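Local coordinates for protein V-type ATP synthase alpha chain (Nanoarchaeum equitans Kin4-M, PDB 5BN3) that belongs to the ATP synthase alpha/beta family as subunit A of an archaeal V-type complex, and holds ADP and a magnesium ion in this model, at residues Pro199-Thr204 against Ser501-Thr506; Asp208-Ile213 against Glu486-Gln491; Thr230-Gln235 against Pro415-Leu420. All coordinates share one frame; numbering follows the deposited sequence.

Contact 1 (Pro199-Thr204 against Ser501-Thr506); sequences PFITGT and SPLEKT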
loop_
_atom_site.group_PDB
_atom_site.type_symbol
_atom_site.label_atom_id
_atom_site.label_comp_id
_atom_site.label_asym_id
_atom_site.label_seq_id
_atom_site.Cartn_x
_atom_site.Cartn_y
_atom_site.Cartn_z
ATOM N N PRO A 199 -13.080 -40.708 -8.347
ATOM C CA PRO A 199 -13.470 -39.331 -8.028
ATOM C C PRO A 199 -14.104 -39.215 -6.646
ATOM O O PRO A 199 -14.704 -40.176 -6.163
ATOM C CB PRO A 199 -14.505 -39.000 -9.108
ATOM C CG PRO A 199 -15.053 -40.327 -9.527
ATOM C CD PRO A 199 -13.899 -41.284 -9.430
ATOM N N PHE A 200 -13.953 -38.052 -6.022
ATOM C CA PHE A 200 -14.633 -37.749 -4.772
ATOM C C PHE A 200 -16.004 -37.166 -5.112
ATOM O O PHE A 200 -16.110 -36.004 -5.507
ATOM C CB PHE A 200 -13.804 -36.753 -3.957
ATOM C CG PHE A 200 -14.444 -36.334 -2.662
ATOM C CD1 PHE A 200 -14.668 -37.256 -1.652
ATOM C CD2 PHE A 200 -14.794 -35.007 -2.445
ATOM C CE1 PHE A 200 -15.247 -36.869 -0.455
ATOM C CE2 PHE A 200 -15.372 -34.612 -1.250
ATOM C CZ PHE A 200 -15.599 -35.544 -0.252
ATOM N N ILE A 201 -17.047 -37.983 -4.982
ATOM C CA ILE A 201 -18.402 -37.553 -5.323
ATOM C C ILE A 201 -19.066 -36.850 -4.139
ATOM O O ILE A 201 -19.293 -37.460 -3.094
ATOM C CB ILE A 201 -19.279 -38.734 -5.785
ATOM C CG1 ILE A 201 -18.596 -39.495 -6.927
ATOM C CG2 ILE A 201 -20.654 -38.240 -6.210
ATOM C CD1 ILE A 201 -18.371 -38.665 -8.176
ATOM N N THR A 202 -19.387 -35.572 -4.322
ATOM C CA THR A 202 -19.890 -34.728 -3.240
ATOM C C THR A 202 -21.411 -34.687 -3.168
ATOM O O THR A 202 -21.984 -34.508 -2.093
ATOM C CB THR A 202 -19.370 -33.280 -3.374
ATOM O OG1 THR A 202 -19.891 -32.687 -4.571
ATOM C CG2 THR A 202 -17.857 -33.264 -3.426
ATOM N N GLY A 203 -22.063 -34.839 -4.314
ATOM C CA GLY A 203 -23.503 -34.674 -4.380
ATOM C C GLY A 203 -23.852 -33.266 -4.821
ATOM O O GLY A 203 -25.025 -32.929 -4.993
ATOM N N THR A 204 -22.821 -32.442 -4.988
ATOM C CA THR A 204 -22.977 -31.097 -5.533
ATOM C C THR A 204 -22.445 -31.088 -6.964
ATOM O O THR A 204 -21.284 -31.425 -7.202
ATOM C CB THR A 204 -22.225 -30.055 -4.681
ATOM O OG1 THR A 204 -22.789 -30.017 -3.363
ATOM C CG2 THR A 204 -22.334 -28.672 -5.307
ATOM N N SER A 501 -27.709 -34.148 -5.237
ATOM C CA SER A 501 -27.757 -34.441 -6.665
ATOM C C SER A 501 -26.947 -35.691 -6.983
ATOM O O SER A 501 -25.724 -35.627 -7.125
ATOM C CB SER A 501 -27.240 -33.254 -7.482
ATOM O OG SER A 501 -27.457 -33.458 -8.869
ATOM N N PRO A 502 -27.628 -36.841 -7.093
ATOM C CA PRO A 502 -26.936 -38.081 -7.456
ATOM C C PRO A 502 -26.458 -38.007 -8.901
ATOM O O PRO A 502 -26.969 -37.181 -9.661
ATOM C CB PRO A 502 -28.028 -39.146 -7.307
ATOM C CG PRO A 502 -29.307 -38.405 -7.531
ATOM C CD PRO A 502 -29.083 -37.031 -6.955
ATOM N N LEU A 503 -25.493 -38.843 -9.272
ATOM C CA LEU A 503 -24.906 -38.773 -10.608
ATOM C C LEU A 503 -25.933 -38.940 -11.726
ATOM O O LEU A 503 -25.843 -38.270 -12.751
ATOM C CB LEU A 503 -23.762 -39.778 -10.761
ATOM C CG LEU A 503 -22.455 -39.376 -10.072
ATOM C CD1 LEU A 503 -21.303 -40.271 -10.496
ATOM C CD2 LEU A 503 -22.129 -37.924 -10.367
ATOM N N GLU A 504 -26.911 -39.817 -11.515
ATOM C CA GLU A 504 -27.983 -40.014 -12.486
ATOM C C GLU A 504 -28.658 -38.690 -12.836
ATOM O O GLU A 504 -28.811 -38.356 -14.010
ATOM C CB GLU A 504 -28.997 -41.007 -11.954
ATOM N N LYS A 505 -29.048 -37.937 -11.812
ATOM C CA LYS A 505 -29.658 -36.624 -12.006
ATOM C C LYS A 505 -28.680 -35.653 -12.666
ATOM O O LYS A 505 -29.044 -34.917 -13.585
ATOM C CB LYS A 505 -30.142 -36.057 -10.667
ATOM C CG LYS A 505 -30.869 -34.721 -10.778
ATOM C CD LYS A 505 -31.315 -34.220 -9.407
ATOM C CE LYS A 505 -32.102 -32.925 -9.518
ATOM N NZ LYS A 505 -32.563 -32.436 -8.187
ATOM N N THR A 506 -27.437 -35.662 -12.194
ATOM C CA THR A 506 -26.402 -34.791 -12.743
ATOM C C THR A 506 -26.146 -35.072 -14.226
ATOM O O THR A 506 -26.136 -34.149 -15.042
ATOM C CB THR A 506 -25.082 -34.933 -11.962
ATOM O OG1 THR A 506 -25.315 -34.668 -10.573
ATOM C CG2 THR A 506 -24.060 -33.953 -12.489
#
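CG1 of Ile201 (chi1 -54°) and CG of Leu503 (chi1 -76°) each lie beside their own backbone N and away from the carbonyl carbon. Ile201 already points across from its first bond, whereas Leu503 reaches over with its end, and the two chains finish tip to tip, with Ile201 CD1 and Leu503 CD1 4.1 Å apart. One methyl resting on another is the whole apolar part of the contact.

The polar part is made by the backbone. Ser501 N donates to Gly203 O over 3.0 Å, lying in the plane of that carbonyl and on a lone pair, although the N-H is bent at 139°. The side-chain amide of Gln491 also donates, through NE2, to Gly203 O, so this buried carbonyl has two donors. Thr202 prepares the turn: its OG1 accepts from Thr204 N at 3.0 Å in an ST turn. The two oxygens of Asp208 hold neighbouring residues of the loop, OD1 taking the hydroxyl of Thr202 and OD2 the amide of Gly203. On the far segment, Ser501 OG donates to Thr506 OG1 at 3.0 Å, linking the residue before Pro502 to the first turn of its helix.

No other chain takes part. Residues 199-204 lie in the loop between strand 192-193 and helix 205-210, and the other segment starts helix 503-523. Helix 427-437 lies against both, with Tyr433 touching Pro199 and Leu503, while Thr506 packs onto Arg205 and Ile209 of helix 205-210.

Contact 2 (Asp208-Ile213 against Glu486-Gln491); sequences DIMFPI and EGFLQQ. With ADP (adenosine-5'-diphosphate), chain C.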
loop_
_atom_site.group_PDB
_atom_site.type_symbol
_atom_site.label_atom_id
_atom_site.label_comp_id
_atom_site.label_asym_id
_atom_site.label_seq_id
_atom_site.Cartn_x
_atom_site.Cartn_y
_atom_site.Cartn_z
ATOM N N ASP A 208 -18.776 -32.004 -8.664
ATOM C CA ASP A 208 -18.658 -33.383 -9.139
ATOM C C ASP A 208 -18.247 -33.488 -10.607
ATOM O O ASP A 208 -17.569 -34.437 -11.000
ATOM C CB ASP A 208 -19.961 -34.156 -8.891
ATOM C CG ASP A 208 -20.231 -34.386 -7.416
ATOM O OD1 ASP A 208 -19.292 -34.234 -6.607
ATOM O OD2 ASP A 208 -21.383 -34.726 -7.067
ATOM N N ILE A 209 -18.650 -32.511 -11.412
ATOM C CA ILE A 209 -18.370 -32.553 -12.843
ATOM C C ILE A 209 -17.355 -31.500 -13.272
ATOM O O ILE A 209 -16.368 -31.811 -13.941
ATOM C CB ILE A 209 -19.655 -32.362 -13.670
ATOM C CG1 ILE A 209 -20.701 -33.402 -13.273
ATOM C CG2 ILE A 209 -19.352 -32.471 -15.149
ATOM C CD1 ILE A 209 -20.272 -34.835 -13.530
ATOM N N MET A 210 -17.600 -30.254 -12.883
ATOM C CA MET A 210 -16.767 -29.143 -13.326
ATOM C C MET A 210 -15.366 -29.160 -12.717
ATOM O O MET A 210 -14.375 -29.119 -13.444
ATOM C CB MET A 210 -17.469 -27.812 -13.044
ATOM C CG MET A 210 -18.840 -27.679 -13.694
ATOM S SD MET A 210 -18.743 -27.438 -15.482
ATOM C CE MET A 210 -19.168 -29.072 -16.062
ATOM N N PHE A 211 -15.278 -29.232 -11.390
ATOM C CA PHE A 211 -13.974 -29.197 -10.721
ATOM C C PHE A 211 -13.766 -30.320 -9.701
ATOM O O PHE A 211 -13.436 -30.050 -8.546
ATOM C CB PHE A 211 -13.776 -27.837 -10.040
ATOM C CG PHE A 211 -14.059 -26.660 -10.939
ATOM C CD1 PHE A 211 -13.117 -26.236 -11.864
ATOM C CD2 PHE A 211 -15.267 -25.980 -10.859
ATOM C CE1 PHE A 211 -13.373 -25.156 -12.694
ATOM C CE2 PHE A 211 -15.529 -24.900 -11.687
ATOM C CZ PHE A 211 -14.579 -24.488 -12.605
ATOM N N PRO A 212 -13.915 -31.586 -10.131
ATOM C CA PRO A 212 -13.841 -32.667 -9.144
ATOM C C PRO A 212 -12.418 -32.957 -8.686
ATOM O O PRO A 212 -11.469 -32.712 -9.432
ATOM C CB PRO A 212 -14.380 -33.873 -9.918
ATOM C CG PRO A 212 -13.981 -33.603 -11.328
ATOM C CD PRO A 212 -14.097 -32.105 -11.501
ATOM N N ILE A 213 -12.279 -33.460 -7.464
ATOM C CA ILE A 213 -11.010 -34.004 -7.003
ATOM C C ILE A 213 -11.153 -35.509 -6.830
ATOM O O ILE A 213 -12.265 -36.043 -6.855
ATOM C CB ILE A 213 -10.560 -33.390 -5.661
ATOM C CG1 ILE A 213 -11.602 -33.635 -4.568
ATOM C CG2 ILE A 213 -10.309 -31.914 -5.811
ATOM C CD1 ILE A 213 -11.183 -33.100 -3.203
ATOM N N GLU A 486 -28.418 -21.365 -14.347
ATOM C CA GLU A 486 -29.640 -21.457 -13.545
ATOM C C GLU A 486 -30.188 -22.876 -13.403
ATOM O O GLU A 486 -30.934 -23.162 -12.468
ATOM C CB GLU A 486 -30.731 -20.531 -14.108
ATOM C CG GLU A 486 -30.421 -19.043 -13.993
ATOM C CD GLU A 486 -31.548 -18.164 -14.514
ATOM O OE1 GLU A 486 -32.575 -18.711 -14.971
ATOM O OE2 GLU A 486 -31.407 -16.924 -14.465
ATOM N N GLY A 487 -29.823 -23.761 -14.326
ATOM C CA GLY A 487 -30.364 -25.109 -14.326
ATOM C C GLY A 487 -29.398 -26.204 -13.914
ATOM O O GLY A 487 -29.823 -27.307 -13.575
ATOM N N PHE A 488 -28.101 -25.906 -13.934
ATOM C CA PHE A 488 -27.090 -26.914 -13.627
ATOM C C PHE A 488 -26.140 -26.502 -12.499
ATOM O O PHE A 488 -25.988 -27.223 -11.511
ATOM C CB PHE A 488 -26.292 -27.260 -14.886
ATOM C CG PHE A 488 -25.310 -28.375 -14.693
ATOM C CD1 PHE A 488 -25.744 -29.687 -14.611
ATOM C CD2 PHE A 488 -23.951 -28.113 -14.601
ATOM C CE1 PHE A 488 -24.844 -30.719 -14.433
ATOM C CE2 PHE A 488 -23.046 -29.141 -14.425
ATOM C CZ PHE A 488 -23.492 -30.446 -14.340
ATOM N N LEU A 489 -25.495 -25.351 -12.655
ATOM C CA LEU A 489 -24.507 -24.889 -11.681
ATOM C C LEU A 489 -25.152 -24.527 -10.345
ATOM O O LEU A 489 -24.670 -24.936 -9.285
ATOM C CB LEU A 489 -23.717 -23.699 -12.233
ATOM C CG LEU A 489 -22.892 -23.989 -13.487
ATOM C CD1 LEU A 489 -22.140 -22.752 -13.951
ATOM C CD2 LEU A 489 -21.926 -25.119 -13.215
ATOM N N GLN A 490 -26.242 -23.769 -10.395
ATOM C CA GLN A 490 -26.969 -23.410 -9.182
ATOM C C GLN A 490 -27.600 -24.639 -8.544
ATOM O O GLN A 490 -28.123 -25.517 -9.238
ATOM C CB GLN A 490 -28.042 -22.355 -9.479
ATOM C CG GLN A 490 -27.492 -20.951 -9.699
ATOM C CD GLN A 490 -28.582 -19.930 -9.972
ATOM O OE1 GLN A 490 -29.743 -20.133 -9.614
ATOM N NE2 GLN A 490 -28.211 -18.828 -10.611
ATOM N N GLN A 491 -27.544 -24.697 -7.218
ATOM C CA GLN A 491 -28.093 -25.824 -6.475
ATOM C C GLN A 491 -28.536 -25.366 -5.088
ATOM O O GLN A 491 -27.715 -24.928 -4.277
ATOM C CB GLN A 491 -27.063 -26.954 -6.378
ATOM C CG GLN A 491 -27.606 -28.247 -5.781
ATOM C CD GLN A 491 -26.689 -29.433 -6.007
ATOM O OE1 GLN A 491 -25.781 -29.385 -6.840
ATOM N NE2 GLN A 491 -26.924 -30.509 -5.265
HETATM P PB ADP C . -19.807 -17.907 4.549
HETATM O O1B ADP C . -18.966 -17.888 3.300
HETATM O O2B ADP C . -19.631 -19.131 5.405
HETATM O O3B ADP C . -19.787 -16.604 5.305
HETATM P PA ADP C . -22.445 -19.054 4.422
HETATM O O1A ADP C . -22.026 -20.459 4.103
HETATM O O2A ADP C . -22.872 -18.701 5.823
HETATM O O3A ADP C . -21.299 -18.025 3.939
HETATM O "O5'" ADP C . -23.640 -18.662 3.416
HETATM C "C5'" ADP C . -24.105 -17.315 3.356
HETATM C "C4'" ADP C . -25.566 -17.286 2.920
HETATM O "O4'" ADP C . -25.704 -17.842 1.607
HETATM C "C3'" ADP C . -26.407 -18.115 3.874
HETATM O "O3'" ADP C . -27.493 -17.320 4.359
HETATM C "C2'" ADP C . -26.916 -19.272 3.042
HETATM O "O2'" ADP C . -28.293 -19.538 3.307
HETATM C "C1'" ADP C . -26.720 -18.846 1.597
HETATM N N9 ADP C . -26.289 -20.011 0.787
HETATM C C8 ADP C . -25.020 -20.409 0.580
HETATM N N7 ADP C . -24.979 -21.514 -0.207
HETATM C C5 ADP C . -26.248 -21.837 -0.520
HETATM C C6 ADP C . -26.915 -22.891 -1.318
HETATM N N6 ADP C . -26.196 -23.847 -1.962
HETATM N N1 ADP C . -28.265 -22.858 -1.384
HETATM C C2 ADP C . -28.989 -21.913 -0.751
HETATM N N3 ADP C . -28.450 -20.930 -0.010
HETATM C C4 ADP C . -27.108 -20.841 0.138
#
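The seam between the nucleotide-binding domain and the C-terminal helical domain runs through this contact, where Ile209 and Met210, at the end of helix 205-210, meet Phe488 and Leu489, at the end of helix 472-489. Both helices widen into a pi-type turn here. All four touching side chains are buried.

Phe488 takes its two neighbours differently. CG1 of Ile209 comes to the ring's edge, close to its plane, 4.2 Å from Phe488 CZ. The Met210 methyl approaches obliquely, with its CE 4.2 Å from Phe488 CE2. Met210 gets there through a bent chain: turns at chi2 and at chi3 (103°) fold the thioether over, so that CE goes to the phenyl ring while CG stays near Leu489. CG lies 4.0 Å from Leu489 CD2, where the two side chains cross at about a right angle. Met510 of helix 503-523 packs on both Ile209 and Phe488, and Phe448 and Phe449 of helix 441-458 press on Met210.

Two residues beyond Leu489 the backbone reaches the nucleotide: ADP N6 donates to Gln491 O at 3.0 Å, with an N-H angle of 144°.

No hydrogen bond spans the two segments, so cohesion between them is apolar, and arginines take up several carbonyls at or just past the helix ends. Arg205 binds Phe488 O through NE and Gln490 O through NH2, while Arg445 takes Ile209 O and Met210 O. Backbone carbonyls beside the apolar core therefore have charged partners, which probably offsets some of the cost of burying them, and the chain just beyond presents a carbonyl that suits the adenine amino group.

Contact 3 (Thr230-Gln235 against Pro415-Leu420); sequences TVLNQQ and PAINYL. With MG (magnesium ion), chain K; ADP (adenosine-5'-diphosphate), chain C.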
loop_
_atom_site.group_PDB
_atom_site.type_symbol
_atom_site.label_atom_id
_atom_site.label_comp_id
_atom_site.label_asym_id
_atom_site.label_seq_id
_atom_site.Cartn_x
_atom_site.Cartn_y
_atom_site.Cartn_z
ATOM N N THR A 230 -19.417 -22.056 4.395
ATOM C CA THR A 230 -19.947 -22.926 5.444
ATOM C C THR A 230 -21.048 -23.852 4.929
ATOM O O THR A 230 -21.050 -25.047 5.225
ATOM C CB THR A 230 -20.467 -22.100 6.640
ATOM O OG1 THR A 230 -19.366 -21.416 7.260
ATOM C CG2 THR A 230 -21.140 -23.000 7.661
ATOM N N VAL A 231 -21.978 -23.301 4.154
ATOM C CA VAL A 231 -23.041 -24.103 3.560
ATOM C C VAL A 231 -22.461 -25.137 2.600
ATOM O O VAL A 231 -22.877 -26.298 2.602
ATOM C CB VAL A 231 -24.077 -23.217 2.833
ATOM C CG1 VAL A 231 -25.030 -24.069 2.015
ATOM C CG2 VAL A 231 -24.851 -22.384 3.838
ATOM N N LEU A 232 -21.486 -24.723 1.796
ATOM C CA LEU A 232 -20.862 -25.631 0.838
ATOM C C LEU A 232 -20.182 -26.798 1.540
ATOM O O LEU A 232 -20.333 -27.943 1.128
ATOM C CB LEU A 232 -19.853 -24.892 -0.046
ATOM C CG LEU A 232 -19.234 -25.766 -1.141
ATOM C CD1 LEU A 232 -20.322 -26.293 -2.054
ATOM C CD2 LEU A 232 -18.194 -25.008 -1.948
ATOM N N ASN A 233 -19.441 -26.507 2.603
ATOM C CA ASN A 233 -18.782 -27.561 3.370
ATOM C C ASN A 233 -19.777 -28.479 4.078
ATOM O O ASN A 233 -19.560 -29.689 4.162
ATOM C CB ASN A 233 -17.787 -26.965 4.371
ATOM C CG ASN A 233 -16.398 -26.799 3.783
ATOM O OD1 ASN A 233 -15.577 -27.719 3.831
ATOM N ND2 ASN A 233 -16.124 -25.625 3.226
ATOM N N GLN A 234 -20.866 -27.899 4.582
ATOM C CA GLN A 234 -21.920 -28.680 5.227
ATOM C C GLN A 234 -22.642 -29.577 4.227
ATOM O O GLN A 234 -23.026 -30.697 4.558
ATOM C CB GLN A 234 -22.921 -27.762 5.940
ATOM C CG GLN A 234 -22.401 -27.156 7.240
ATOM C CD GLN A 234 -23.396 -26.213 7.893
ATOM O OE1 GLN A 234 -24.392 -25.818 7.282
ATOM N NE2 GLN A 234 -23.130 -25.846 9.142
ATOM N N GLN A 235 -22.832 -29.075 3.009
ATOM C CA GLN A 235 -23.422 -29.872 1.933
ATOM C C GLN A 235 -22.546 -31.068 1.598
ATOM O O GLN A 235 -23.043 -32.171 1.380
ATOM C CB GLN A 235 -23.625 -29.020 0.678
ATOM C CG GLN A 235 -24.808 -28.076 0.758
ATOM C CD GLN A 235 -26.113 -28.799 1.021
ATOM O OE1 GLN A 235 -26.626 -28.791 2.141
ATOM N NE2 GLN A 235 -26.661 -29.426 -0.013
ATOM N N PRO A 415 -24.269 -22.717 -5.505
ATOM C CA PRO A 415 -22.965 -22.290 -4.976
ATOM C C PRO A 415 -22.327 -21.195 -5.823
ATOM O O PRO A 415 -22.355 -21.270 -7.052
ATOM C CB PRO A 415 -22.116 -23.562 -5.071
ATOM C CG PRO A 415 -23.110 -24.683 -5.069
ATOM C CD PRO A 415 -24.282 -24.152 -5.835
ATOM N N ALA A 416 -21.765 -20.187 -5.166
ATOM C CA ALA A 416 -21.163 -19.057 -5.870
ATOM C C ALA A 416 -19.768 -19.371 -6.406
ATOM O O ALA A 416 -18.849 -18.565 -6.263
ATOM C CB ALA A 416 -21.121 -17.840 -4.966
ATOM N N ILE A 417 -19.619 -20.531 -7.040
ATOM C CA ILE A 417 -18.335 -20.943 -7.600
ATOM C C ILE A 417 -17.989 -20.139 -8.855
ATOM O O ILE A 417 -18.749 -20.133 -9.824
ATOM C CB ILE A 417 -18.342 -22.445 -7.958
ATOM C CG1 ILE A 417 -18.466 -23.304 -6.694
ATOM C CG2 ILE A 417 -17.085 -22.821 -8.722
ATOM C CD1 ILE A 417 -17.204 -23.337 -5.845
ATOM N N ASN A 418 -16.844 -19.460 -8.829
ATOM C CA ASN A 418 -16.314 -18.783 -10.010
ATOM C C ASN A 418 -15.769 -19.819 -10.989
ATOM O O ASN A 418 -14.673 -20.348 -10.797
ATOM C CB ASN A 418 -15.216 -17.792 -9.595
ATOM C CG ASN A 418 -14.729 -16.922 -10.745
ATOM O OD1 ASN A 418 -14.548 -17.389 -11.871
ATOM N ND2 ASN A 418 -14.504 -15.645 -10.459
ATOM N N TYR A 419 -16.532 -20.097 -12.044
ATOM C CA TYR A 419 -16.198 -21.158 -12.992
ATOM C C TYR A 419 -15.094 -20.790 -13.984
ATOM O O TYR A 419 -14.727 -21.599 -14.838
ATOM C CB TYR A 419 -17.455 -21.611 -13.744
ATOM C CG TYR A 419 -18.337 -20.476 -14.213
ATOM C CD1 TYR A 419 -18.008 -19.737 -15.339
ATOM C CD2 TYR A 419 -19.506 -20.159 -13.538
ATOM C CE1 TYR A 419 -18.811 -18.707 -15.772
ATOM C CE2 TYR A 419 -20.316 -19.129 -13.964
ATOM C CZ TYR A 419 -19.962 -18.410 -15.084
ATOM O OH TYR A 419 -20.759 -17.379 -15.521
ATOM N N LEU A 420 -14.565 -19.575 -13.871
ATOM C CA LEU A 420 -13.459 -19.146 -14.721
ATOM C C LEU A 420 -12.137 -19.181 -13.962
ATOM O O LEU A 420 -11.080 -19.425 -14.543
ATOM C CB LEU A 420 -13.713 -17.735 -15.259
ATOM C CG LEU A 420 -14.929 -17.564 -16.171
ATOM C CD1 LEU A 420 -14.985 -16.159 -16.747
ATOM C CD2 LEU A 420 -14.897 -18.588 -17.284
HETATM MG MG MG K . -19.116 -19.383 7.398
HETATM P PB ADP C . -19.807 -17.907 4.549
HETATM O O1B ADP C . -18.966 -17.888 3.300
HETATM O O2B ADP C . -19.631 -19.131 5.405
HETATM O O3B ADP C . -19.787 -16.604 5.305
HETATM P PA ADP C . -22.445 -19.054 4.422
HETATM O O1A ADP C . -22.026 -20.459 4.103
HETATM O O2A ADP C . -22.872 -18.701 5.823
HETATM O O3A ADP C . -21.299 -18.025 3.939
HETATM O "O5'" ADP C . -23.640 -18.662 3.416
HETATM C "C5'" ADP C . -24.105 -17.315 3.356
HETATM C "C4'" ADP C . -25.566 -17.286 2.920
HETATM O "O4'" ADP C . -25.704 -17.842 1.607
HETATM C "C3'" ADP C . -26.407 -18.115 3.874
HETATM O "O3'" ADP C . -27.493 -17.320 4.359
HETATM C "C2'" ADP C . -26.916 -19.272 3.042
HETATM O "O2'" ADP C . -28.293 -19.538 3.307
HETATM C "C1'" ADP C . -26.720 -18.846 1.597
HETATM N N9 ADP C . -26.289 -20.011 0.787
HETATM C C8 ADP C . -25.020 -20.409 0.580
HETATM N N7 ADP C . -24.979 -21.514 -0.207
HETATM C C5 ADP C . -26.248 -21.837 -0.520
HETATM C C6 ADP C . -26.915 -22.891 -1.318
HETATM N N6 ADP C . -26.196 -23.847 -1.962
HETATM N N1 ADP C . -28.265 -22.858 -1.384
HETATM C C2 ADP C . -28.989 -21.913 -0.751
HETATM N N3 ADP C . -28.450 -20.930 -0.010
HETATM C C4 ADP C . -27.108 -20.841 0.138
HETATM O O HOH W 1 -21.157 -19.266 7.745
HETATM O O HOH W 2 -18.788 -17.331 7.544
HETATM O O HOH W 3 -17.078 -19.673 7.190
HETATM O O HOH W 4 -18.767 -19.680 9.435
#
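Both the magnesium ion, at 2.1 Å, and Thr230 N grip O2B of ADP, the amide donating to O2B over 3.1 Å with an N-H angle of 158°. The metal is octahedral. Thr230 OG1 binds it at 2.0 Å, O2B sits at right angles to that bond, and four waters fill the other places. Of these, water 1 donates to ADP O2A and water 2 to O3B, so the shell is itself tied to both phosphates. Asp320 OD2 is hydrogen-bonded to Thr230 OG1, a second-shell bond consistent with fixing the orientation of the ligating oxygen.

One residue along, Val231 N donates to ADP O1A at 2.8 Å, nearly straight at 165°. Its side chain turns to the base, with CG1 3.4 Å from ADP N7.

On another side of the helix, Leu232 faces the loop 415-420. With CG swung away from its backbone N (chi1 -176°), the leucine forks over two residues: CD1 lies 4.4 Å from Pro415 CG, and CD2 lies 4.4 Å from Ile417 CD1. This is loose apolar contact, buried and without a hydrogen bond. A cis peptide precedes Pro415 and follows Tyr414 of the ADP pocket, and Ala416 centres an inverse gamma turn that brings Ile417 round beside the proline.

Backbone amides at a helix start on the phosphates, and a threonine hydroxyl on the magnesium ion, are the signature of the P-loop (Walker A motif) in P-loop NTPases.

In the fold
From the N terminus, the beta-barrel and barrel-sandwich regions come first, and then the chain lays down the first halves of all three contacts in order: 199-204, 208-213 and 230-235. The second halves return in reverse, 415-420, 486-491 and 501-506, so contact 3 closes a loop of 179 intervening residues inside that of contact 2, which in turn lies inside contact 1. None cross. Contact 3 stays within the nucleotide-binding domain; contacts 1 and 2 tie helix 205-210 and the loop leading into it to the C-terminal helices. They also touch physically: Pro415 packs on Leu489 and Thr204, and contacts 2 and 3 both reach ADP.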